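Local coordinates for superantigen-like protein SSL8 (Staphylococcus aureus, PDB 3R2T) that is of unknown function but belongs to the staphylococcal and streptococcal toxin family and is probably secreted as a superantigen-like protein, at residues Ile169-Phe174 with Ile194-Leu199; Ser71-Asn76 with Asp186-Lys191; Gln82-Ser87 with Arg132-Ser137. One frame throughout, in Å; residues are numbered along the deposited sequence. Where two conformers were deposited one is given.

Contact 3 lies within the OB-fold domain and contact 1 within the beta-grasp domain; contact 2 bridges the two domains, setting an OB-fold strand against a beta-grasp helix. Contacts 1 and 2 share helix 182-197, their centres about 15 Å apart, and Phe-173 of contact 1 packs on Ile-189 of contact 2. Contacts 2 and 3 reach the same sheet, about 18 Å apart between centres. Along the chain, contact 3 falls between the segments of contact 2 and closes before contact 1 opens, while the segments of contacts 1 and 2 alternate. Contacts 1 and 3, centres about 32 Å apart, do not touch. Helix 182-197 thus links the beta-grasp sheet with the OB-fold sheet.

Contact 1 (Ile169-Phe174 with Ile194-Leu199); sequences IDEFFF and IKKYKL
In the beta-grasp domain, helix 182-197 packs over the sheet, and its C-terminal part, at Lys-196 and Tyr-197, meets strand 167-171, outermost in this chain's sheet, through one carboxylate: Glu-171 receives both residues. The two oxygens divide the work. Glu-171 OE1 forms a salt bridge with Lys-196 NZ, modelled at 2.4 Å, while Tyr-197 OH donates a hydrogen bond to Glu-171 OE2 across a modelled 2.5 Å. Both lengths are very short, and at this resolution their exact values are doubtful, although the pairing itself is plain. Glu-171 and its two partners approach from opposite directions, strand side and helix side. The glutamate chain bends at chi2 (-71°), which turns the carboxylate so that one oxygen faces each partner, and a bend at chi3 (67°) brings the Lys-196 amine to OE1.

The carboxylate stands almost perpendicular to the tyrosine ring, the planes 87° apart, and OE2 comes to the ring's edge near the ring plane. At the same rim, on the CE1 side, Ile-169 CD1 lies 4.0 Å from Tyr-197 CE1, and Ile-169 CG2 comes to 3.3 Å from Tyr-197 OH, so the hydroxyl is flanked by aliphatic carbon as well as by the acid. Glu-171 is buried, and having a donor at each oxygen would be expected to favour its ionised form.

Strand 167-171 is paired with strand 156-160, Ile-169 bonding through its backbone to Val-158 and Glu-171 to Leu-156. The side chains of Glu-171 and Tyr-197 both rest on Val-158, and farther along the segment Phe-173 packs against Leu-185 and Ile-189, earlier turns of the same helix.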
loop_
_atom_site.group_PDB
_atom_site.type_symbol
_atom_site.label_atom_id
_atom_site.label_comp_id
_atom_site.label_asym_id
_atom_site.label_seq_id
_atom_site.Cartn_x
_atom_site.Cartn_y
_atom_site.Cartn_z
ATOM N N ILE A 169 -36.697 6.700 -7.523
ATOM C CA ILE A 169 -36.974 5.297 -7.201
ATOM C C ILE A 169 -36.548 4.852 -5.789
ATOM O O ILE A 169 -35.389 5.028 -5.395
ATOM C CB ILE A 169 -36.254 4.368 -8.244
ATOM C CG1 ILE A 169 -36.620 4.791 -9.680
ATOM C CG2 ILE A 169 -36.581 2.885 -8.000
ATOM C CD1 ILE A 169 -36.131 3.823 -10.806
ATOM N N ASP A 170 -37.491 4.266 -5.043
ATOM C CA ASP A 170 -37.216 3.731 -3.704
ATOM C C ASP A 170 -36.624 2.363 -3.859
ATOM O O ASP A 170 -37.250 1.493 -4.436
ATOM C CB ASP A 170 -38.481 3.583 -2.867
ATOM C CG ASP A 170 -39.056 4.896 -2.456
ATOM O OD1 ASP A 170 -38.383 5.919 -2.684
ATOM O OD2 ASP A 170 -40.177 4.909 -1.888
ATOM N N GLU A 171 -35.412 2.179 -3.354
ATOM C CA GLU A 171 -34.732 0.894 -3.432
ATOM C C GLU A 171 -34.687 0.279 -2.057
ATOM O O GLU A 171 -34.457 0.980 -1.067
ATOM C CB GLU A 171 -33.294 1.076 -3.947
ATOM C CG GLU A 171 -33.164 1.437 -5.428
ATOM C CD GLU A 171 -33.508 0.270 -6.374
ATOM O OE1 GLU A 171 -33.533 -0.903 -5.930
ATOM O OE2 GLU A 171 -33.742 0.527 -7.572
ATOM N N PHE A 172 -34.920 -1.026 -1.978
ATOM C CA PHE A 172 -34.822 -1.724 -0.693
ATOM C C PHE A 172 -33.339 -1.807 -0.331
ATOM O O PHE A 172 -32.511 -2.089 -1.192
ATOM C CB PHE A 172 -35.414 -3.137 -0.765
ATOM C CG PHE A 172 -35.274 -3.897 0.518
ATOM C CD1 PHE A 172 -36.125 -3.633 1.586
ATOM C CD2 PHE A 172 -34.281 -4.862 0.671
ATOM C CE1 PHE A 172 -36.000 -4.318 2.785
ATOM C CE2 PHE A 172 -34.143 -5.557 1.872
ATOM C CZ PHE A 172 -35.005 -5.285 2.931
ATOM N N PHE A 173 -32.999 -1.534 0.922
ATOM C CA PHE A 173 -31.617 -1.612 1.371
ATOM C C PHE A 173 -31.684 -2.058 2.815
ATOM O O PHE A 173 -32.561 -1.628 3.556
ATOM C CB PHE A 173 -30.935 -0.248 1.266
ATOM C CG PHE A 173 -29.433 -0.301 1.380
ATOM C CD1 PHE A 173 -28.784 0.123 2.529
ATOM C CD2 PHE A 173 -28.669 -0.779 0.318
ATOM C CE1 PHE A 173 -27.396 0.077 2.611
ATOM C CE2 PHE A 173 -27.283 -0.835 0.391
ATOM C CZ PHE A 173 -26.644 -0.417 1.517
ATOM N N PHE A 174 -30.795 -2.946 3.216
ATOM C CA PHE A 174 -30.800 -3.407 4.587
ATOM C C PHE A 174 -29.379 -3.418 5.109
ATOM O O PHE A 174 -28.421 -3.682 4.373
ATOM C CB PHE A 174 -31.430 -4.800 4.712
ATOM C CG PHE A 174 -30.520 -5.915 4.291
ATOM C CD1 PHE A 174 -29.975 -6.776 5.242
ATOM C CD2 PHE A 174 -30.180 -6.090 2.962
ATOM C CE1 PHE A 174 -29.120 -7.806 4.867
ATOM C CE2 PHE A 174 -29.322 -7.114 2.580
ATOM C CZ PHE A 174 -28.794 -7.976 3.539
ATOM N N ILE A 194 -24.280 0.185 -9.856
ATOM C CA ILE A 194 -23.699 -0.319 -11.098
ATOM C C ILE A 194 -24.617 -1.345 -11.728
ATOM O O ILE A 194 -24.899 -1.302 -12.928
ATOM C CB ILE A 194 -22.326 -0.981 -10.880
ATOM C CG1 ILE A 194 -21.282 0.074 -10.492
ATOM C CG2 ILE A 194 -21.872 -1.736 -12.186
ATOM C CD1 ILE A 194 -19.932 -0.487 -10.059
ATOM N N LYS A 195 -25.105 -2.278 -10.921
ATOM C CA LYS A 195 -25.948 -3.349 -11.451
ATOM C C LYS A 195 -27.353 -2.895 -11.869
ATOM O O LYS A 195 -27.862 -3.358 -12.882
ATOM C CB LYS A 195 -25.988 -4.532 -10.466
ATOM C CG LYS A 195 -26.753 -4.299 -9.190
ATOM C CD LYS A 195 -26.258 -5.232 -8.074
ATOM C CE LYS A 195 -27.002 -4.988 -6.742
ATOM N NZ LYS A 195 -26.190 -5.399 -5.554
ATOM N N LYS A 196 -27.966 -1.980 -11.118
ATOM C CA LYS A 196 -29.319 -1.506 -11.462
ATOM C C LYS A 196 -29.474 -0.163 -12.183
ATOM O O LYS A 196 -30.521 0.080 -12.779
ATOM C CB LYS A 196 -30.139 -1.446 -10.185
ATOM C CG LYS A 196 -30.113 -2.758 -9.437
ATOM C CD LYS A 196 -30.930 -2.752 -8.160
ATOM C CE LYS A 196 -32.407 -2.621 -8.429
ATOM N NZ LYS A 196 -33.196 -2.905 -7.196
ATOM N N TYR A 197 -28.469 0.710 -12.110
ATOM C CA TYR A 197 -28.539 2.029 -12.752
ATOM C C TYR A 197 -27.390 2.283 -13.736
ATOM O O TYR A 197 -27.185 3.398 -14.181
ATOM C CB TYR A 197 -28.591 3.120 -11.680
ATOM C CG TYR A 197 -29.840 3.023 -10.842
ATOM C CD1 TYR A 197 -31.001 3.660 -11.233
ATOM C CD2 TYR A 197 -29.872 2.251 -9.692
ATOM C CE1 TYR A 197 -32.155 3.559 -10.492
ATOM C CE2 TYR A 197 -31.029 2.136 -8.937
ATOM C CZ TYR A 197 -32.169 2.799 -9.342
ATOM O OH TYR A 197 -33.331 2.708 -8.614
ATOM N N LYS A 198 -26.659 1.228 -14.079
ATOM C CA LYS A 198 -25.527 1.314 -15.010
ATOM C C LYS A 198 -24.506 2.413 -14.642
ATOM O O LYS A 198 -23.993 3.127 -15.503
ATOM C CB LYS A 198 -26.039 1.449 -16.448
ATOM C CG LYS A 198 -26.994 0.293 -16.825
ATOM C CD LYS A 198 -27.437 0.268 -18.298
ATOM C CE LYS A 198 -26.286 -0.070 -19.249
ATOM N NZ LYS A 198 -26.757 -0.259 -20.660
ATOM N N LEU A 199 -24.213 2.537 -13.350
ATOM C CA LEU A 199 -23.228 3.494 -12.906
ATOM C C LEU A 199 -21.890 3.060 -13.492
ATOM O O LEU A 199 -21.569 1.866 -13.517
ATOM C CB LEU A 199 -23.135 3.532 -11.374
ATOM C CG LEU A 199 -22.085 4.499 -10.812
ATOM C CD1 LEU A 199 -22.424 5.949 -11.179
ATOM C CD2 LEU A 199 -21.924 4.333 -9.286
#

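Contact 2 (Ser71-Asn76 with Asp186-Lys191); sequences SYELTN and DFKIRK
The ring of Phe-187 is met obliquely by the side chain of Ser-71, whose CB lies 3.6 Å from Phe-187 CE1; OG of Ser-71 stays slightly farther from that corner. On the same helix, the guanidinium group of Arg-190 takes Asp-186 OD2 at its edge, in its own plane. Two nitrogens grip that one oxygen side-on. The straighter bond comes from Arg-190 NE, 2.7 Å from Asp-186 OD2 with an N-H...O angle of 151°, and the more bent one from Arg-190 NH1, 3.0 Å from Asp-186 OD2 at 136°. Both reach OD2 on its syn side, while OD1 accepts a hydrogen bond from the hydroxyl of Tyr-67 in helix 57-68, whose ring also packs on Phe-187.

The polar link between the segments is the salt bridge from Lys-188 NZ to Glu-73 OE2, 2.8 Å long. The two chains cross at about a right angle. Glu-73 runs extended beyond CG, whereas the lysine turns only at its last torsion, chi4 54°, which swings the amine off the line of the chain to meet OE2 from above the carboxylate plane. Glu-184, one helical turn earlier, forms a second salt bridge with the same amine, so Lys-188 shares its charge between an acid of its own helix and one of the facing strand.

The contact spans the boundary between the OB-fold and beta-grasp domains: on the OB-fold side Phe-121 of strand 118-122, the partner of strand 72-79, touches Ser-71, Glu-73 and Lys-188 alike, and the far flank of helix 182-197 faces the beta-grasp sheet at Ile-221 of strand 218-222 and Ile-209 of strand 207-213.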
loop_
_atom_site.group_PDB
_atom_site.type_symbol
_atom_site.label_atom_id
_atom_site.label_comp_id
_atom_site.label_asym_id
_atom_site.label_seq_id
_atom_site.Cartn_x
_atom_site.Cartn_y
_atom_site.Cartn_z
ATOM N N SER A 71 -15.869 -8.582 -2.672
ATOM C CA SER A 71 -15.862 -7.994 -1.338
ATOM C C SER A 71 -16.006 -9.179 -0.405
ATOM O O SER A 71 -16.382 -10.260 -0.850
ATOM C CB SER A 71 -17.000 -6.990 -1.121
ATOM O OG SER A 71 -18.267 -7.604 -1.232
ATOM N N TYR A 72 -15.724 -8.986 0.878
ATOM C CA TYR A 72 -15.796 -10.074 1.844
ATOM C C TYR A 72 -16.253 -9.572 3.193
ATOM O O TYR A 72 -15.845 -8.502 3.613
ATOM C CB TYR A 72 -14.403 -10.686 2.027
ATOM C CG TYR A 72 -13.727 -11.158 0.744
ATOM C CD1 TYR A 72 -13.719 -12.497 0.381
ATOM C CD2 TYR A 72 -13.086 -10.255 -0.097
ATOM C CE1 TYR A 72 -13.082 -12.926 -0.810
ATOM C CE2 TYR A 72 -12.452 -10.670 -1.267
ATOM C CZ TYR A 72 -12.458 -11.990 -1.618
ATOM O OH TYR A 72 -11.828 -12.364 -2.784
ATOM N N GLU A 73 -17.078 -10.354 3.874
ATOM C CA GLU A 73 -17.566 -10.013 5.201
ATOM C C GLU A 73 -17.044 -11.035 6.208
ATOM O O GLU A 73 -17.424 -12.193 6.184
ATOM C CB GLU A 73 -19.088 -9.992 5.234
ATOM C CG GLU A 73 -19.714 -8.931 4.342
ATOM C CD GLU A 73 -21.218 -9.024 4.310
ATOM O OE1 GLU A 73 -21.811 -9.538 5.287
ATOM O OE2 GLU A 73 -21.811 -8.587 3.300
ATOM N N LEU A 74 -16.179 -10.574 7.100
ATOM C CA LEU A 74 -15.572 -11.411 8.111
ATOM C C LEU A 74 -16.202 -11.032 9.444
ATOM O O LEU A 74 -16.463 -9.853 9.692
ATOM C CB LEU A 74 -14.079 -11.163 8.077
ATOM C CG LEU A 74 -13.673 -11.299 6.592
ATOM C CD1 LEU A 74 -12.359 -10.649 6.264
ATOM C CD2 LEU A 74 -13.736 -12.762 6.153
ATOM N N THR A 75 -16.462 -12.017 10.296
ATOM C CA THR A 75 -17.138 -11.738 11.554
ATOM C C THR A 75 -16.474 -12.363 12.771
ATOM O O THR A 75 -15.861 -13.419 12.674
ATOM C CB THR A 75 -18.603 -12.230 11.484
ATOM O OG1 THR A 75 -19.227 -11.704 10.297
ATOM C CG2 THR A 75 -19.394 -11.784 12.706
ATOM N N ASN A 76 -16.629 -11.684 13.915
ATOM C CA ASN A 76 -16.093 -12.112 15.202
ATOM C C ASN A 76 -14.639 -12.535 15.089
ATOM O O ASN A 76 -14.258 -13.628 15.515
ATOM C CB ASN A 76 -16.947 -13.241 15.803
ATOM C CG ASN A 76 -16.588 -13.540 17.275
ATOM O OD1 ASN A 76 -16.044 -12.692 17.983
ATOM N ND2 ASN A 76 -16.896 -14.742 17.723
ATOM N N ASP A 186 -20.585 2.523 1.394
ATOM C CA ASP A 186 -20.110 3.066 0.123
ATOM C C ASP A 186 -20.011 2.019 -0.976
ATOM O O ASP A 186 -20.471 2.240 -2.094
ATOM C CB ASP A 186 -18.720 3.658 0.317
ATOM C CG ASP A 186 -18.067 4.099 -1.014
ATOM O OD1 ASP A 186 -17.014 3.526 -1.362
ATOM O OD2 ASP A 186 -18.610 4.978 -1.721
ATOM N N PHE A 187 -19.389 0.882 -0.648
ATOM C CA PHE A 187 -19.168 -0.184 -1.601
ATOM C C PHE A 187 -20.468 -0.866 -2.016
ATOM O O PHE A 187 -20.706 -1.101 -3.218
ATOM C CB PHE A 187 -18.200 -1.241 -1.037
ATOM C CG PHE A 187 -17.744 -2.259 -2.073
ATOM C CD1 PHE A 187 -18.497 -3.393 -2.336
ATOM C CD2 PHE A 187 -16.577 -2.047 -2.799
ATOM C CE1 PHE A 187 -18.099 -4.298 -3.294
ATOM C CE2 PHE A 187 -16.165 -2.947 -3.765
ATOM C CZ PHE A 187 -16.918 -4.079 -4.018
ATOM N N LYS A 188 -21.307 -1.188 -1.034
ATOM C CA LYS A 188 -22.583 -1.866 -1.321
ATOM C C LYS A 188 -23.530 -0.962 -2.086
ATOM O O LYS A 188 -24.271 -1.410 -2.954
ATOM C CB LYS A 188 -23.259 -2.335 -0.020
ATOM C CG LYS A 188 -22.690 -3.624 0.615
ATOM C CD LYS A 188 -23.384 -3.869 1.967
ATOM C CE LYS A 188 -23.345 -5.345 2.385
ATOM N NZ LYS A 188 -22.002 -5.956 2.403
ATOM N N ILE A 189 -23.536 0.320 -1.750
ATOM C CA ILE A 189 -24.414 1.204 -2.461
ATOM C C ILE A 189 -23.929 1.293 -3.911
ATOM O O ILE A 189 -24.705 1.071 -4.811
ATOM C CB ILE A 189 -24.553 2.545 -1.795
ATOM C CG1 ILE A 189 -25.323 2.385 -0.494
ATOM C CG2 ILE A 189 -25.323 3.495 -2.689
ATOM C CD1 ILE A 189 -25.301 3.648 0.403
ATOM N N ARG A 190 -22.647 1.536 -4.151
ATOM C CA ARG A 190 -22.177 1.634 -5.556
ATOM C C ARG A 190 -22.370 0.359 -6.351
ATOM O O ARG A 190 -22.658 0.414 -7.550
ATOM C CB ARG A 190 -20.713 2.068 -5.665
ATOM C CG ARG A 190 -20.453 3.415 -4.997
ATOM C CD ARG A 190 -19.175 4.029 -5.456
ATOM N NE ARG A 190 -18.590 4.914 -4.452
ATOM C CZ ARG A 190 -17.682 5.841 -4.718
ATOM N NH1 ARG A 190 -17.170 6.590 -3.736
ATOM N NH2 ARG A 190 -17.287 6.038 -5.966
ATOM N N LYS A 191 -22.177 -0.785 -5.689
ATOM C CA LYS A 191 -22.378 -2.095 -6.303
ATOM C C LYS A 191 -23.802 -2.157 -6.842
ATOM O O LYS A 191 -24.047 -2.582 -7.966
ATOM C CB LYS A 191 -22.163 -3.186 -5.244
ATOM C CG LYS A 191 -22.499 -4.638 -5.658
ATOM C CD LYS A 191 -22.142 -5.588 -4.495
ATOM C CE LYS A 191 -22.459 -7.063 -4.767
ATOM N NZ LYS A 191 -23.914 -7.369 -4.791
#

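Contact 3 (Gln82-Ser87 with Arg132-Ser137); sequences QGYYDS and RIFSVS
Tyr-84 N donates to Ser-87 O over 2.9 Å, and together with the return bond from Ser-87 N to Tyr-84 O it closes the type II' turn that joins strands 82-84 and 87-92; this turn fixes the backbone of Tyr-84, the residue that reaches across to Phe-134. The contact lies in the OB-fold domain, where this hairpin reaches strand 133-141 of the same sheet beside the second subunit, whose Gln-176 packs on Tyr-84. With CG anti to the backbone N (chi1 178°), the tyrosine ring projects toward that strand. Phe-134 comes in at about a right angle and presents its edge to the tyrosine face in an offset edge-to-face pair, the ring centroids 5.7 Å apart and the planes at 89°. The closest carbons are Tyr-84 CE2 and Phe-134 CE2, 4.0 Å apart. The phenol oxygen also arrives at the edge of Phe-134, in its plane, with Tyr-84 OH 3.8 Å from Phe-134 CZ. Phe-102 meets the phenylalanine ring too.

No hydrogen bond or salt bridge crosses between the segments. Cohesion between them is therefore probably mainly dispersion, with a favourable edge-to-face electrostatic term.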
loop_
_atom_site.group_PDB
_atom_site.type_symbol
_atom_site.label_atom_id
_atom_site.label_comp_id
_atom_site.label_asym_id
_atom_site.label_seq_id
_atom_site.Cartn_x
_atom_site.Cartn_y
_atom_site.Cartn_z
ATOM N N GLN A 82 0.216 -4.774 13.874
ATOM C CA GLN A 82 1.661 -4.980 13.744
ATOM C C GLN A 82 2.136 -4.123 12.592
ATOM O O GLN A 82 1.358 -3.734 11.728
ATOM C CB GLN A 82 2.038 -6.448 13.491
ATOM C CG GLN A 82 1.340 -7.097 12.306
ATOM C CD GLN A 82 1.850 -8.503 12.030
ATOM O OE1 GLN A 82 1.164 -9.487 12.302
ATOM N NE2 GLN A 82 3.069 -8.603 11.532
ATOM N N GLY A 83 3.419 -3.838 12.586
ATOM C CA GLY A 83 3.991 -3.022 11.562
ATOM C C GLY A 83 4.255 -3.773 10.278
ATOM O O GLY A 83 4.734 -4.906 10.283
ATOM N N TYR A 84 3.875 -3.132 9.180
ATOM C CA TYR A 84 4.155 -3.602 7.837
ATOM C C TYR A 84 4.709 -2.311 7.240
ATOM O O TYR A 84 3.954 -1.458 6.742
ATOM C CB TYR A 84 2.915 -4.126 7.120
ATOM C CG TYR A 84 3.190 -4.574 5.703
ATOM C CD1 TYR A 84 3.854 -5.778 5.439
ATOM C CD2 TYR A 84 2.774 -3.801 4.619
ATOM C CE1 TYR A 84 4.106 -6.185 4.112
ATOM C CE2 TYR A 84 3.007 -4.196 3.314
ATOM C CZ TYR A 84 3.673 -5.387 3.063
ATOM O OH TYR A 84 3.906 -5.754 1.758
ATOM N N TYR A 85 6.037 -2.187 7.303
ATOM C CA TYR A 85 6.764 -1.006 6.839
ATOM C C TYR A 85 6.221 0.178 7.637
ATOM O O TYR A 85 6.243 0.145 8.865
ATOM C CB TYR A 85 6.649 -0.821 5.327
ATOM C CG TYR A 85 7.166 -2.025 4.562
ATOM C CD1 TYR A 85 8.531 -2.254 4.422
ATOM C CD2 TYR A 85 6.290 -2.928 3.974
ATOM C CE1 TYR A 85 9.006 -3.358 3.726
ATOM C CE2 TYR A 85 6.756 -4.032 3.274
ATOM C CZ TYR A 85 8.107 -4.243 3.153
ATOM O OH TYR A 85 8.553 -5.340 2.452
ATOM N N ASP A 86 5.730 1.219 6.978
ATOM C CA ASP A 86 5.248 2.372 7.737
ATOM C C ASP A 86 3.723 2.402 7.908
ATOM O O ASP A 86 3.135 3.461 8.141
ATOM C CB ASP A 86 5.809 3.688 7.183
ATOM C CG ASP A 86 5.720 3.780 5.680
ATOM O OD1 ASP A 86 5.020 2.952 5.060
ATOM O OD2 ASP A 86 6.369 4.689 5.114
ATOM N N SER A 87 3.098 1.229 7.797
ATOM C CA SER A 87 1.668 1.081 8.010
ATOM C C SER A 87 1.492 0.137 9.205
ATOM O O SER A 87 2.385 -0.655 9.531
ATOM C CB SER A 87 0.969 0.432 6.794
ATOM O OG SER A 87 1.104 1.185 5.587
ATOM N N ARG A 132 -2.732 -13.474 -0.106
ATOM C CA ARG A 132 -3.228 -12.605 0.964
ATOM C C ARG A 132 -3.798 -11.308 0.361
ATOM O O ARG A 132 -3.175 -10.634 -0.443
ATOM C CB ARG A 132 -2.150 -12.343 2.026
ATOM C CG ARG A 132 -2.665 -11.616 3.275
ATOM C CD ARG A 132 -1.608 -11.535 4.384
ATOM N NE ARG A 132 -1.203 -12.848 4.892
ATOM C CZ ARG A 132 -1.853 -13.545 5.829
ATOM N NH1 ARG A 132 -2.974 -13.086 6.390
ATOM N NH2 ARG A 132 -1.388 -14.723 6.206
ATOM N N ILE A 133 -5.006 -10.988 0.786
ATOM C CA ILE A 133 -5.762 -9.857 0.289
ATOM C C ILE A 133 -5.509 -8.584 1.084
ATOM O O ILE A 133 -5.819 -8.518 2.272
ATOM C CB ILE A 133 -7.267 -10.207 0.353
ATOM C CG1 ILE A 133 -7.537 -11.466 -0.499
ATOM C CG2 ILE A 133 -8.095 -9.050 -0.117
ATOM C CD1 ILE A 133 -8.915 -12.121 -0.272
ATOM N N PHE A 134 -4.960 -7.577 0.411
ATOM C CA PHE A 134 -4.666 -6.281 1.026
ATOM C C PHE A 134 -5.891 -5.382 0.953
ATOM O O PHE A 134 -6.345 -5.041 -0.135
ATOM C CB PHE A 134 -3.506 -5.606 0.290
ATOM C CG PHE A 134 -2.133 -6.139 0.651
ATOM C CD1 PHE A 134 -1.920 -7.478 0.934
ATOM C CD2 PHE A 134 -1.034 -5.296 0.602
ATOM C CE1 PHE A 134 -0.641 -7.956 1.237
ATOM C CE2 PHE A 134 0.253 -5.762 0.892
ATOM C CZ PHE A 134 0.447 -7.099 1.211
ATOM N N SER A 135 -6.396 -4.974 2.107
ATOM C CA SER A 135 -7.565 -4.117 2.175
ATOM C C SER A 135 -7.348 -3.016 3.212
ATOM O O SER A 135 -6.476 -3.142 4.096
ATOM C CB SER A 135 -8.803 -4.943 2.526
ATOM O OG SER A 135 -9.988 -4.165 2.477
ATOM N N VAL A 136 -8.149 -1.951 3.099
ATOM C CA VAL A 136 -8.049 -0.787 3.983
ATOM C C VAL A 136 -9.184 -0.637 4.987
ATOM O O VAL A 136 -10.335 -0.558 4.609
ATOM C CB VAL A 136 -8.023 0.520 3.176
ATOM C CG1 VAL A 136 -7.975 1.718 4.109
ATOM C CG2 VAL A 136 -6.840 0.529 2.199
ATOM N N SER A 137 -8.835 -0.595 6.268
ATOM C CA SER A 137 -9.796 -0.373 7.349
ATOM C C SER A 137 -11.061 -1.246 7.250
ATOM O O SER A 137 -10.953 -2.463 7.053
ATOM C CB SER A 137 -10.109 1.109 7.405
ATOM O OG SER A 137 -8.904 1.842 7.558
#